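Local structure of 1,3,6,8-tetrahydroxynaphthalene synthase (Streptomyces coelicolor, 1U0M) at residues A[195-199]-A[309-313]; A[170-176]-A[312-318]; A[76-80]-A[175-180]; A[19-25]-A[56-62]. The protein catalyses the iterative condensation of five malonyl-CoA units into a pentaketide and its Claisen and aldol cyclisation to 1,3,6,8-tetrahydroxynaphthalene, a melanin precursor. All blocks are in the same frame, centred on the assembly; numbering follows the deposited sequence.

Contact 1 (A[195-199]-A[309-313]); sequences LFGDG and YGNIA
The side-chain amide of Asn311 runs alongside the ring of Phe196, their planes 23° apart. With CG anti to the backbone N (chi1 -167°), the amide is laid beside the ring: Asn311 CG comes within 3.6 Å of Phe196 CE2, while Asn311 CB makes an off-centre CH-pi contact with the same ring. Two backbone hydrogen bonds secure the pairing: Asn311 N donates to Leu195 O at 2.7 Å, and Gly197 N to Asn311 O at 2.9 Å. A CB on Gly197 would collide with Tyr309 O and one on Gly310 with Leu195 O, and glycines at both places let the backbones close up. Within its own loop, Asn311 OD1 accepts from Ala313 N at 2.9 Å, completing an Asx turn that fixes how the amide is rotated. Cut back to an alanine, this position is likely to lose the acceptor for Ala313 N and the amide that lies along the Phe196 ring. Farther out, Phe241 meets the Phe196 ring, Arg58 NH1 binds Phe196 O, and a water joins Asp198 O to Tyr309 O. The Asn311 side chain lies about 4 Å from that of Cys146, the probable active-site cysteine; an amide set in this way is consistent with the asparagine of the Cys-His-Asn triad of chalcone synthases.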
loop_
_atom_site.group_PDB
_atom_site.type_symbol
_atom_site.label_atom_id
_atom_site.label_comp_id
_atom_site.label_asym_id
_atom_site.label_seq_id
_atom_site.Cartn_x
_atom_site.Cartn_y
_atom_site.Cartn_z
ATOM N N LEU A 195 8.179 -17.691 -16.294
ATOM C CA LEU A 195 7.641 -16.412 -16.758
ATOM C C LEU A 195 8.073 -15.108 -16.072
ATOM O O LEU A 195 8.377 -14.121 -16.742
ATOM C CB LEU A 195 6.116 -16.526 -16.708
ATOM C CG LEU A 195 5.212 -15.387 -17.141
ATOM C CD1 LEU A 195 5.581 -14.937 -18.543
ATOM C CD2 LEU A 195 3.765 -15.872 -17.088
ATOM N N PHE A 196 8.086 -15.083 -14.744
ATOM C CA PHE A 196 8.439 -13.857 -14.031
ATOM C C PHE A 196 9.918 -13.567 -13.923
ATOM O O PHE A 196 10.722 -14.482 -13.798
ATOM C CB PHE A 196 7.839 -13.861 -12.632
ATOM C CG PHE A 196 6.347 -13.862 -12.619
ATOM C CD1 PHE A 196 5.642 -15.053 -12.766
ATOM C CD2 PHE A 196 5.643 -12.673 -12.497
ATOM C CE1 PHE A 196 4.252 -15.059 -12.797
ATOM C CE2 PHE A 196 4.247 -12.664 -12.530
ATOM C CZ PHE A 196 3.547 -13.858 -12.682
ATOM N N GLY A 197 10.257 -12.279 -13.963
ATOM C CA GLY A 197 11.646 -11.845 -13.859
ATOM C C GLY A 197 11.797 -10.672 -12.900
ATOM O O GLY A 197 10.831 -10.258 -12.240
ATOM N N ASP A 198 13.016 -10.146 -12.794
ATOM C CA ASP A 198 13.267 -9.005 -11.918
ATOM C C ASP A 198 13.523 -7.731 -12.749
ATOM O O ASP A 198 14.217 -7.763 -13.763
ATOM C CB ASP A 198 14.465 -9.266 -11.005
ATOM C CG ASP A 198 14.322 -10.540 -10.176
ATOM O OD1 ASP A 198 13.200 -11.057 -9.979
ATOM O OD2 ASP A 198 15.358 -11.017 -9.705
ATOM N N GLY A 199 12.950 -6.615 -12.312
ATOM C CA GLY A 199 13.119 -5.357 -13.030
ATOM C C GLY A 199 12.721 -4.165 -12.178
ATOM O O GLY A 199 11.920 -4.292 -11.252
ATOM N N TYR A 309 12.478 -9.484 -20.894
ATOM C CA TYR A 309 12.603 -9.391 -19.446
ATOM C C TYR A 309 11.724 -10.392 -18.714
ATOM O O TYR A 309 12.004 -10.772 -17.577
ATOM C CB TYR A 309 12.241 -7.966 -18.993
ATOM C CG TYR A 309 13.178 -6.881 -19.497
ATOM C CD1 TYR A 309 12.782 -5.542 -19.516
ATOM C CD2 TYR A 309 14.466 -7.190 -19.934
ATOM C CE1 TYR A 309 13.648 -4.536 -19.955
ATOM C CE2 TYR A 309 15.341 -6.198 -20.373
ATOM C CZ TYR A 309 14.927 -4.875 -20.381
ATOM O OH TYR A 309 15.796 -3.896 -20.806
ATOM N N GLY A 310 10.661 -10.826 -19.375
ATOM C CA GLY A 310 9.742 -11.750 -18.750
ATOM C C GLY A 310 8.707 -10.891 -18.066
ATOM O O GLY A 310 8.615 -9.694 -18.334
ATOM N N ASN A 311 7.919 -11.482 -17.183
ATOM C CA ASN A 311 6.919 -10.707 -16.483
ATOM C C ASN A 311 7.561 -10.079 -15.258
ATOM O O ASN A 311 7.855 -10.764 -14.274
ATOM C CB ASN A 311 5.761 -11.588 -16.049
ATOM C CG ASN A 311 4.584 -10.784 -15.598
ATOM O OD1 ASN A 311 4.744 -9.713 -14.990
ATOM N ND2 ASN A 311 3.381 -11.280 -15.884
ATOM N N ILE A 312 7.777 -8.771 -15.325
ATOM C CA ILE A 312 8.390 -8.054 -14.231
ATOM C C ILE A 312 7.340 -7.263 -13.453
ATOM O O ILE A 312 7.589 -6.140 -13.000
ATOM C CB ILE A 312 9.497 -7.129 -14.749
ATOM C CG1 ILE A 312 8.935 -6.121 -15.753
ATOM C CG2 ILE A 312 10.532 -7.948 -15.466
ATOM C CD1 ILE A 312 9.957 -5.139 -16.236
ATOM N N ALA A 313 6.168 -7.878 -13.304
ATOM C CA ALA A 313 5.044 -7.310 -12.575
ATOM C C ALA A 313 4.726 -5.855 -12.887
ATOM O O ALA A 313 4.671 -5.455 -14.045
ATOM C CB ALA A 313 5.261 -7.476 -11.077
HETATM O O HOH W 1 13.811 -9.396 -16.356
#

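Contact 2 (A[170-176]-A[312-318]); sequences IVACEFC and IASAVVL
Two torsions bring Glu174 and Ser314 together: the glutamate chain folds at chi2 (-75°), and Ser314 OG stands between its own backbone N and carbonyl carbon (chi1 66°). The hydroxyl then donates to Glu174 OE2 at 2.7 Å, meeting the carboxylate on its anti side, 20° out of plane. The other oxygen, OE1, accepts from Thr115 OG1 and Cys114 N, so both ends of this buried carboxylate are engaged. Ala313 CB rests 3.6 Å from Glu174 OE2, and Glu174 CG passes 3.6 Å from Ile312 O, itself the acceptor of Ala315 N in a type II' turn. A leucine in place of Glu174 would probably leave Ser314 OG, Thr115 OG1 and Cys114 N without the carboxylate oxygens they bond to. Farther along, the packing is apolar: Ala172 CB sits 4.0 Å from Ala315 CB and 4.1 Å from Leu318 CD2, while Ile170 CG2 touches the same methyl of Leu318. Strand 167-175 runs between strands 108-112 and 198-206, and the first turn of helix 315-326 lies against this sheet, with Ala315 and Leu318 also reaching Ala201 and Ser314 touching Ala148 of helix 148-162; both helices belong to the buried layer of the thiolase fold.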
loop_
_atom_site.group_PDB
_atom_site.type_symbol
_atom_site.label_atom_id
_atom_site.label_comp_id
_atom_site.label_asym_id
_atom_site.label_seq_id
_atom_site.Cartn_x
_atom_site.Cartn_y
_atom_site.Cartn_z
ATOM N N ILE A 170 6.959 7.923 -9.803
ATOM C CA ILE A 170 6.508 6.544 -9.755
ATOM C C ILE A 170 7.700 5.609 -9.794
ATOM O O ILE A 170 8.510 5.668 -10.718
ATOM C CB ILE A 170 5.619 6.211 -10.946
ATOM C CG1 ILE A 170 4.394 7.122 -10.946
ATOM C CG2 ILE A 170 5.203 4.755 -10.883
ATOM C CD1 ILE A 170 3.478 6.883 -12.101
ATOM N N VAL A 171 7.811 4.753 -8.785
ATOM C CA VAL A 171 8.901 3.785 -8.723
ATOM C C VAL A 171 8.345 2.383 -8.591
ATOM O O VAL A 171 7.555 2.103 -7.700
ATOM C CB VAL A 171 9.833 4.024 -7.527
ATOM C CG1 VAL A 171 10.912 2.958 -7.505
ATOM C CG2 VAL A 171 10.451 5.404 -7.615
ATOM N N ALA A 172 8.757 1.510 -9.501
ATOM C CA ALA A 172 8.330 0.122 -9.482
ATOM C C ALA A 172 9.576 -0.738 -9.246
ATOM O O ALA A 172 10.547 -0.659 -9.987
ATOM C CB ALA A 172 7.675 -0.232 -10.807
ATOM N N CYS A 173 9.550 -1.554 -8.204
ATOM C CA CYS A 173 10.686 -2.413 -7.891
ATOM C C CYS A 173 10.177 -3.836 -7.732
ATOM O O CYS A 173 9.444 -4.131 -6.795
ATOM C CB CYS A 173 11.356 -1.942 -6.598
ATOM S SG CYS A 173 12.909 -2.760 -6.234
ATOM N N GLU A 174 10.567 -4.720 -8.639
ATOM C CA GLU A 174 10.096 -6.093 -8.581
ATOM C C GLU A 174 11.185 -7.151 -8.738
ATOM O O GLU A 174 11.816 -7.272 -9.792
ATOM C CB GLU A 174 9.001 -6.290 -9.637
ATOM C CG GLU A 174 7.845 -5.291 -9.521
ATOM C CD GLU A 174 6.902 -5.591 -8.349
ATOM O OE1 GLU A 174 7.332 -6.300 -7.411
ATOM O OE2 GLU A 174 5.737 -5.116 -8.363
ATOM N N PHE A 175 11.394 -7.922 -7.674
ATOM C CA PHE A 175 12.383 -8.996 -7.659
ATOM C C PHE A 175 11.596 -10.300 -7.517
ATOM O O PHE A 175 11.656 -10.972 -6.472
ATOM C CB PHE A 175 13.316 -8.821 -6.454
ATOM C CG PHE A 175 14.104 -7.533 -6.460
ATOM C CD1 PHE A 175 14.403 -6.885 -5.261
ATOM C CD2 PHE A 175 14.581 -6.988 -7.653
ATOM C CE1 PHE A 175 15.167 -5.712 -5.243
ATOM C CE2 PHE A 175 15.348 -5.812 -7.650
ATOM C CZ PHE A 175 15.642 -5.175 -6.441
ATOM N N CYS A 176 10.889 -10.676 -8.581
ATOM C CA CYS A 176 10.034 -11.866 -8.540
ATOM C C CYS A 176 10.792 -13.147 -8.228
ATOM O O CYS A 176 10.223 -14.082 -7.688
ATOM C CB CYS A 176 9.249 -12.026 -9.857
ATOM S SG CYS A 176 8.193 -10.604 -10.301
ATOM N N ILE A 312 7.777 -8.771 -15.325
ATOM C CA ILE A 312 8.390 -8.054 -14.231
ATOM C C ILE A 312 7.340 -7.263 -13.453
ATOM O O ILE A 312 7.589 -6.140 -13.000
ATOM C CB ILE A 312 9.497 -7.129 -14.749
ATOM C CG1 ILE A 312 8.935 -6.121 -15.753
ATOM C CG2 ILE A 312 10.532 -7.948 -15.466
ATOM C CD1 ILE A 312 9.957 -5.139 -16.236
ATOM N N ALA A 313 6.168 -7.878 -13.304
ATOM C CA ALA A 313 5.044 -7.310 -12.575
ATOM C C ALA A 313 4.726 -5.855 -12.887
ATOM O O ALA A 313 4.671 -5.455 -14.045
ATOM C CB ALA A 313 5.261 -7.476 -11.077
ATOM N N SER A 314 4.531 -5.073 -11.829
ATOM C CA SER A 314 4.180 -3.664 -11.927
ATOM C C SER A 314 5.051 -2.856 -12.880
ATOM O O SER A 314 4.608 -1.844 -13.418
ATOM C CB SER A 314 4.206 -3.021 -10.532
ATOM O OG SER A 314 5.517 -2.989 -9.979
ATOM N N ALA A 315 6.276 -3.312 -13.114
ATOM C CA ALA A 315 7.191 -2.584 -13.979
ATOM C C ALA A 315 6.972 -2.776 -15.478
ATOM O O ALA A 315 7.571 -2.060 -16.274
ATOM C CB ALA A 315 8.623 -2.941 -13.618
ATOM N N VAL A 316 6.124 -3.722 -15.877
ATOM C CA VAL A 316 5.894 -3.952 -17.304
ATOM C C VAL A 316 5.373 -2.727 -18.064
ATOM O O VAL A 316 5.986 -2.315 -19.052
ATOM C CB VAL A 316 4.917 -5.123 -17.555
ATOM C CG1 VAL A 316 4.564 -5.191 -19.032
ATOM C CG2 VAL A 316 5.553 -6.440 -17.122
ATOM N N VAL A 317 4.254 -2.149 -17.623
ATOM C CA VAL A 317 3.706 -0.979 -18.315
ATOM C C VAL A 317 4.782 0.054 -18.566
ATOM O O VAL A 317 4.947 0.530 -19.686
ATOM C CB VAL A 317 2.573 -0.267 -17.526
ATOM C CG1 VAL A 317 1.273 -0.991 -17.709
ATOM C CG2 VAL A 317 2.934 -0.172 -16.069
ATOM N N LEU A 318 5.513 0.386 -17.510
ATOM C CA LEU A 318 6.569 1.379 -17.573
ATOM C C LEU A 318 7.650 1.062 -18.595
ATOM O O LEU A 318 8.123 1.956 -19.302
ATOM C CB LEU A 318 7.192 1.557 -16.187
ATOM C CG LEU A 318 6.482 2.536 -15.242
ATOM C CD1 LEU A 318 4.988 2.268 -15.230
ATOM C CD2 LEU A 318 7.068 2.422 -13.841
#

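Contact 3 (A[76-80]-A[175-180]); sequences RNKVY and FCSLCY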
loop_
_atom_site.group_PDB
_atom_site.type_symbol
_atom_site.label_atom_id
_atom_site.label_comp_id
_atom_site.label_asym_id
_atom_site.label_seq_id
_atom_site.Cartn_x
_atom_site.Cartn_y
_atom_site.Cartn_z
ATOM N N ARG A 76 15.662 -14.082 2.449
ATOM C CA ARG A 76 15.173 -13.674 1.132
ATOM C C ARG A 76 14.810 -12.187 1.212
ATOM O O ARG A 76 15.232 -11.385 0.392
ATOM C CB ARG A 76 13.914 -14.486 0.759
ATOM C CG ARG A 76 13.919 -15.146 -0.627
ATOM C CD ARG A 76 14.660 -16.455 -0.580
ATOM N NE ARG A 76 14.641 -17.269 -1.799
ATOM C CZ ARG A 76 13.552 -17.799 -2.368
ATOM N NH1 ARG A 76 12.345 -17.599 -1.865
ATOM N NH2 ARG A 76 13.682 -18.607 -3.414
ATOM N N ASN A 77 14.027 -11.813 2.217
ATOM C CA ASN A 77 13.615 -10.421 2.337
ATOM C C ASN A 77 14.804 -9.488 2.602
ATOM O O ASN A 77 14.764 -8.305 2.249
ATOM C CB ASN A 77 12.558 -10.273 3.430
ATOM C CG ASN A 77 11.609 -9.135 3.155
ATOM O OD1 ASN A 77 10.803 -9.197 2.226
ATOM N ND2 ASN A 77 11.707 -8.075 3.948
ATOM N N LYS A 78 15.853 -10.020 3.230
ATOM C CA LYS A 78 17.060 -9.234 3.479
ATOM C C LYS A 78 17.662 -8.944 2.100
ATOM O O LYS A 78 18.047 -7.815 1.801
ATOM C CB LYS A 78 18.070 -10.020 4.325
ATOM C CG LYS A 78 18.309 -9.458 5.725
ATOM C CD LYS A 78 17.235 -9.903 6.692
ATOM C CE LYS A 78 17.579 -11.248 7.297
ATOM N NZ LYS A 78 18.666 -11.152 8.316
ATOM N N VAL A 79 17.732 -9.964 1.247
ATOM C CA VAL A 79 18.269 -9.754 -0.096
ATOM C C VAL A 79 17.441 -8.692 -0.819
ATOM O O VAL A 79 17.985 -7.854 -1.540
ATOM C CB VAL A 79 18.226 -11.021 -0.928
ATOM C CG1 VAL A 79 18.783 -10.740 -2.313
ATOM C CG2 VAL A 79 18.995 -12.121 -0.224
ATOM N N TYR A 80 16.125 -8.731 -0.605
ATOM C CA TYR A 80 15.221 -7.784 -1.231
ATOM C C TYR A 80 15.601 -6.347 -0.922
ATOM O O TYR A 80 15.777 -5.564 -1.847
ATOM C CB TYR A 80 13.764 -8.075 -0.820
ATOM C CG TYR A 80 12.763 -7.011 -1.246
ATOM C CD1 TYR A 80 12.334 -6.031 -0.348
ATOM C CD2 TYR A 80 12.303 -6.939 -2.561
ATOM C CE1 TYR A 80 11.480 -5.004 -0.752
ATOM C CE2 TYR A 80 11.451 -5.913 -2.977
ATOM C CZ TYR A 80 11.045 -4.948 -2.066
ATOM O OH TYR A 80 10.212 -3.921 -2.471
ATOM N N PHE A 175 11.394 -7.922 -7.674
ATOM C CA PHE A 175 12.383 -8.996 -7.659
ATOM C C PHE A 175 11.596 -10.300 -7.517
ATOM O O PHE A 175 11.656 -10.972 -6.472
ATOM C CB PHE A 175 13.316 -8.821 -6.454
ATOM C CG PHE A 175 14.104 -7.533 -6.460
ATOM C CD1 PHE A 175 14.403 -6.885 -5.261
ATOM C CD2 PHE A 175 14.581 -6.988 -7.653
ATOM C CE1 PHE A 175 15.167 -5.712 -5.243
ATOM C CE2 PHE A 175 15.348 -5.812 -7.650
ATOM C CZ PHE A 175 15.642 -5.175 -6.441
ATOM N N CYS A 176 10.889 -10.676 -8.581
ATOM C CA CYS A 176 10.034 -11.866 -8.540
ATOM C C CYS A 176 10.792 -13.147 -8.228
ATOM O O CYS A 176 10.223 -14.082 -7.688
ATOM C CB CYS A 176 9.249 -12.026 -9.857
ATOM S SG CYS A 176 8.193 -10.604 -10.301
ATOM N N SER A 177 12.072 -13.185 -8.573
ATOM C CA SER A 177 12.888 -14.351 -8.309
ATOM C C SER A 177 12.962 -14.633 -6.820
ATOM O O SER A 177 13.233 -15.754 -6.415
ATOM C CB SER A 177 14.299 -14.138 -8.845
ATOM O OG SER A 177 14.927 -13.062 -8.178
ATOM N N LEU A 178 12.736 -13.612 -6.000
ATOM C CA LEU A 178 12.789 -13.782 -4.549
ATOM C C LEU A 178 11.505 -14.380 -3.985
ATOM O O LEU A 178 11.324 -14.466 -2.778
ATOM C CB LEU A 178 13.099 -12.447 -3.867
ATOM C CG LEU A 178 14.551 -11.976 -4.065
ATOM C CD1 LEU A 178 15.507 -13.070 -3.579
ATOM C CD2 LEU A 178 14.829 -11.696 -5.534
ATOM N N CYS A 179 10.616 -14.791 -4.877
ATOM C CA CYS A 179 9.370 -15.408 -4.473
ATOM C C CYS A 179 9.322 -16.815 -5.032
ATOM O O CYS A 179 8.279 -17.437 -5.061
ATOM C CB CYS A 179 8.174 -14.583 -4.955
ATOM S SG CYS A 179 7.928 -13.049 -4.007
ATOM N N TYR A 180 10.471 -17.320 -5.472
ATOM C CA TYR A 180 10.550 -18.683 -6.000
ATOM C C TYR A 180 10.380 -19.652 -4.832
ATOM O O TYR A 180 11.094 -19.545 -3.831
ATOM C CB TYR A 180 11.908 -18.922 -6.672
ATOM C CG TYR A 180 12.150 -20.374 -7.030
ATOM C CD1 TYR A 180 11.333 -21.039 -7.960
ATOM C CD2 TYR A 180 13.153 -21.100 -6.400
ATOM C CE1 TYR A 180 11.514 -22.395 -8.235
ATOM C CE2 TYR A 180 13.343 -22.448 -6.666
ATOM C CZ TYR A 180 12.521 -23.091 -7.579
ATOM O OH TYR A 180 12.693 -24.433 -7.803
#
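Arg76 reaches from helix 73-99 to the backbone of Tyr180 and grips its carbonyl end-on with two nitrogens: NH2 of Arg76 donates to Tyr180 O at 2.8 Å and NH1 of Arg76 to the same oxygen at 3.0 Å. Tyr180 O lies almost in the guanidinium plane, while the Leu178 carbonyl carbon and Ser177 O stand over one face. The bend at chi2 (83°) turns the arginine chain along the 3-10 turn 176-178, where Arg76 CG packs 3.9 Å from Leu178 CD1. Another close fit lies one helical turn on. Tyr80 CD2 meets Phe175 CD1 at 3.4 Å with the ring planes 71° apart, an oblique encounter in which Phe175 CE1 also comes 3.5 Å from Tyr80 O. Tyr80 OH is held beyond the contact by Ser113, and Phe175 is also backed by Val61 and Ile200.

Toward the partly exposed side the fit is looser. Val79 gives a single methyl contact, its CG1 4.2 Å from Leu178 CD1, and the Tyr180 ring, partly exposed, meets Arg76 NH2 at its edge but carries its hydroxyl off to Arg36. That hydroxyl also makes a weak hydrogen bond to a polyethylene glycol, probably from the crystallisation liquor, which may mark a pocket.

An arginine holding a backbone carbonyl and a row of apolar contacts thus fasten the long helix 73-99 to the loop that leaves strand 167-175 within the N-terminal half of this thiolase-fold enzyme.

Contact 4 (A[19-25]-A[56-62]); sequences VPEHVIT and RTRHIVQ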
loop_
_atom_site.group_PDB
_atom_site.type_symbol
_atom_site.label_atom_id
_atom_site.label_comp_id
_atom_site.label_asym_id
_atom_site.label_seq_id
_atom_site.Cartn_x
_atom_site.Cartn_y
_atom_site.Cartn_z
ATOM N N VAL A 19 17.489 -3.661 -15.355
ATOM C CA VAL A 19 17.309 -5.035 -14.870
ATOM C C VAL A 19 18.652 -5.594 -14.405
ATOM O O VAL A 19 19.692 -5.147 -14.857
ATOM C CB VAL A 19 16.718 -5.981 -15.967
ATOM C CG1 VAL A 19 15.307 -5.538 -16.351
ATOM C CG2 VAL A 19 17.612 -6.000 -17.177
ATOM N N PRO A 20 18.641 -6.573 -13.486
ATOM C CA PRO A 20 19.880 -7.174 -12.965
ATOM C C PRO A 20 20.718 -7.890 -14.014
ATOM O O PRO A 20 20.212 -8.288 -15.062
ATOM C CB PRO A 20 19.382 -8.102 -11.860
ATOM C CG PRO A 20 18.019 -8.514 -12.368
ATOM C CD PRO A 20 17.455 -7.202 -12.882
ATOM N N GLU A 21 21.997 -8.074 -13.709
ATOM C CA GLU A 21 22.929 -8.673 -14.653
ATOM C C GLU A 21 22.898 -10.178 -14.879
ATOM O O GLU A 21 23.468 -10.664 -15.854
ATOM C CB GLU A 21 24.359 -8.240 -14.303
ATOM C CG GLU A 21 24.826 -8.573 -12.894
ATOM C CD GLU A 21 24.014 -7.878 -11.809
ATOM O OE1 GLU A 21 23.612 -6.708 -12.002
ATOM O OE2 GLU A 21 23.792 -8.502 -10.751
ATOM N N HIS A 22 22.251 -10.922 -13.995
ATOM C CA HIS A 22 22.182 -12.368 -14.154
ATOM C C HIS A 22 21.037 -12.714 -15.122
ATOM O O HIS A 22 19.894 -12.321 -14.919
ATOM C CB HIS A 22 21.984 -12.998 -12.784
ATOM C CG HIS A 22 23.023 -12.583 -11.787
ATOM N ND1 HIS A 22 24.354 -12.922 -11.915
ATOM C CD2 HIS A 22 22.928 -11.850 -10.652
ATOM C CE1 HIS A 22 25.033 -12.420 -10.899
ATOM N NE2 HIS A 22 24.191 -11.766 -10.117
ATOM N N VAL A 23 21.360 -13.434 -16.189
ATOM C CA VAL A 23 20.366 -13.778 -17.198
ATOM C C VAL A 23 20.056 -15.256 -17.285
ATOM O O VAL A 23 20.950 -16.088 -17.207
ATOM C CB VAL A 23 20.836 -13.347 -18.611
ATOM C CG1 VAL A 23 19.820 -13.787 -19.656
ATOM C CG2 VAL A 23 21.033 -11.843 -18.668
ATOM N N ILE A 24 18.781 -15.581 -17.449
ATOM C CA ILE A 24 18.392 -16.969 -17.622
ATOM C C ILE A 24 17.590 -17.051 -18.922
ATOM O O ILE A 24 16.600 -16.323 -19.124
ATOM C CB ILE A 24 17.577 -17.531 -16.418
ATOM C CG1 ILE A 24 17.224 -18.997 -16.695
ATOM C CG2 ILE A 24 16.354 -16.688 -16.149
ATOM C CD1 ILE A 24 16.604 -19.744 -15.525
ATOM N N THR A 25 18.071 -17.914 -19.816
ATOM C CA THR A 25 17.455 -18.119 -21.118
ATOM C C THR A 25 16.322 -19.137 -21.062
ATOM O O THR A 25 16.162 -19.874 -20.087
ATOM C CB THR A 25 18.466 -18.661 -22.134
ATOM O OG1 THR A 25 18.853 -19.978 -21.723
ATOM C CG2 THR A 25 19.713 -17.765 -22.214
ATOM N N ARG A 56 12.261 -15.431 -24.078
ATOM C CA ARG A 56 13.602 -15.925 -24.353
ATOM C C ARG A 56 14.613 -15.672 -23.230
ATOM O O ARG A 56 15.480 -16.513 -22.974
ATOM C CB ARG A 56 14.121 -15.333 -25.658
ATOM C CG ARG A 56 14.539 -13.879 -25.569
ATOM C CD ARG A 56 15.816 -13.664 -26.378
ATOM N NE ARG A 56 16.896 -14.544 -25.917
ATOM C CZ ARG A 56 18.085 -14.660 -26.509
ATOM N NH1 ARG A 56 18.361 -13.956 -27.601
ATOM N NH2 ARG A 56 19.003 -15.477 -25.999
ATOM N N THR A 57 14.508 -14.525 -22.562
ATOM C CA THR A 57 15.419 -14.210 -21.462
ATOM C C THR A 57 14.743 -13.484 -20.313
ATOM O O THR A 57 13.753 -12.776 -20.493
ATOM C CB THR A 57 16.591 -13.315 -21.897
ATOM O OG1 THR A 57 16.081 -12.080 -22.411
ATOM C CG2 THR A 57 17.420 -13.998 -22.936
ATOM N N ARG A 58 15.315 -13.655 -19.130
ATOM C CA ARG A 58 14.816 -13.006 -17.933
ATOM C C ARG A 58 16.034 -12.617 -17.117
ATOM O O ARG A 58 17.103 -13.202 -17.289
ATOM C CB ARG A 58 13.943 -13.969 -17.132
ATOM C CG ARG A 58 12.710 -14.447 -17.859
ATOM C CD ARG A 58 11.901 -15.373 -16.991
ATOM N NE ARG A 58 12.606 -16.625 -16.761
ATOM C CZ ARG A 58 12.331 -17.452 -15.760
ATOM N NH1 ARG A 58 11.369 -17.147 -14.907
ATOM N NH2 ARG A 58 13.016 -18.581 -15.613
ATOM N N HIS A 59 15.890 -11.623 -16.247
ATOM C CA HIS A 59 17.009 -11.210 -15.409
ATOM C C HIS A 59 16.647 -11.406 -13.948
ATOM O O HIS A 59 15.493 -11.229 -13.558
ATOM C CB HIS A 59 17.372 -9.744 -15.644
ATOM C CG HIS A 59 17.937 -9.470 -17.000
ATOM N ND1 HIS A 59 17.153 -9.365 -18.128
ATOM C CD2 HIS A 59 19.215 -9.287 -17.413
ATOM C CE1 HIS A 59 17.922 -9.126 -19.177
ATOM N NE2 HIS A 59 19.177 -9.073 -18.771
ATOM N N ILE A 60 17.630 -11.800 -13.148
ATOM C CA ILE A 60 17.414 -11.997 -11.722
ATOM C C ILE A 60 18.538 -11.296 -10.945
ATOM O O ILE A 60 19.650 -11.141 -11.452
ATOM C CB ILE A 60 17.360 -13.497 -11.379
ATOM C CG1 ILE A 60 18.614 -14.199 -11.892
ATOM C CG2 ILE A 60 16.107 -14.121 -11.994
ATOM C CD1 ILE A 60 18.576 -15.718 -11.734
ATOM N N VAL A 61 18.239 -10.860 -9.727
ATOM C CA VAL A 61 19.228 -10.149 -8.937
ATOM C C VAL A 61 20.357 -11.013 -8.370
ATOM O O VAL A 61 21.441 -10.500 -8.102
ATOM C CB VAL A 61 18.550 -9.340 -7.796
ATOM C CG1 VAL A 61 17.800 -8.144 -8.391
ATOM C CG2 VAL A 61 17.583 -10.226 -7.006
ATOM N N GLN A 62 20.115 -12.310 -8.188
ATOM C CA GLN A 62 21.158 -13.200 -7.672
ATOM C C GLN A 62 21.529 -14.260 -8.716
ATOM O O GLN A 62 20.740 -14.564 -9.600
ATOM C CB GLN A 62 20.687 -13.950 -6.433
ATOM C CG GLN A 62 19.972 -13.162 -5.362
ATOM C CD GLN A 62 19.481 -14.092 -4.278
ATOM O OE1 GLN A 62 20.221 -14.433 -3.361
ATOM N NE2 GLN A 62 18.242 -14.545 -4.399
HETATM O O HOH W 2 14.086 -17.601 -18.855
#
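Ile24 O is met by two donors: Arg58 N at 3.0 Å and a water at 2.8 Å. The same water accepts from Arg58 NE at 2.7 Å, so it ties the arginine side chain back to the strand opposite. The two side chains lie side by side, and bending at chi3 (-68°) sets Arg58 NE 3.8 Å from Ile24 CG2. NH2 of the guanidinium remains beside Ile24 CD1, while NH1 turns to the carbonyl of Asn193 outside the contact.

Strands 22-25 and 57-60 form a two-stranded antiparallel sheet apart from the large central one, their directions 148° apart. His22 with Ile60 and Ile24 with Arg58 are hydrogen-bonded pairs; Val23 with His59 and Thr25 with Thr57 are non-hydrogen-bonded. Ile24 N closes on Arg58 O at 2.9 Å, matched by Ile60 N on His22 O.

On the face carrying Val23 and His59, the imidazole is packed against valines. Val19 CG2 sits squarely over one face of the His59 ring in a CH-pi contact, 3.5 Å from the centroid, while Val23 approaches the ring obliquely. On the other face, Ile24 also touches Ile64 of helix 64-67 and Leu32 of helix 26-37. Just before the strand, Pro20 CB meets Val61 CG1 at 3.8 Å. At its far end, Thr25 is the N-cap of helix 26-37, its hydroxyl accepting from Glu28 N.

Overall arrangement
Along the chain, contact 4 closes before any other opens, and contact 3 closes before contact 1 opens; contacts 2 and 3 cross, sharing Phe175 and Cys176. Contacts 1 and 2, centres about 8 Å apart, share Ile312 and Ala313 and join the N-terminal and C-terminal halves at neighbouring strands 198-206 and 167-175 of the central sheet. Contacts 3 and 4 lie within the N-terminal half, each about 16 Å from the chain centre. Asp198 links them inward: its OD2 meets both Ser177 OG and Val61 N, and its N meets His59 O. The small sheet and the 175-180 loop are thereby tied to strand 198-206, while contacts 1 and 2 border Cys146 through Asn311 and Ala313.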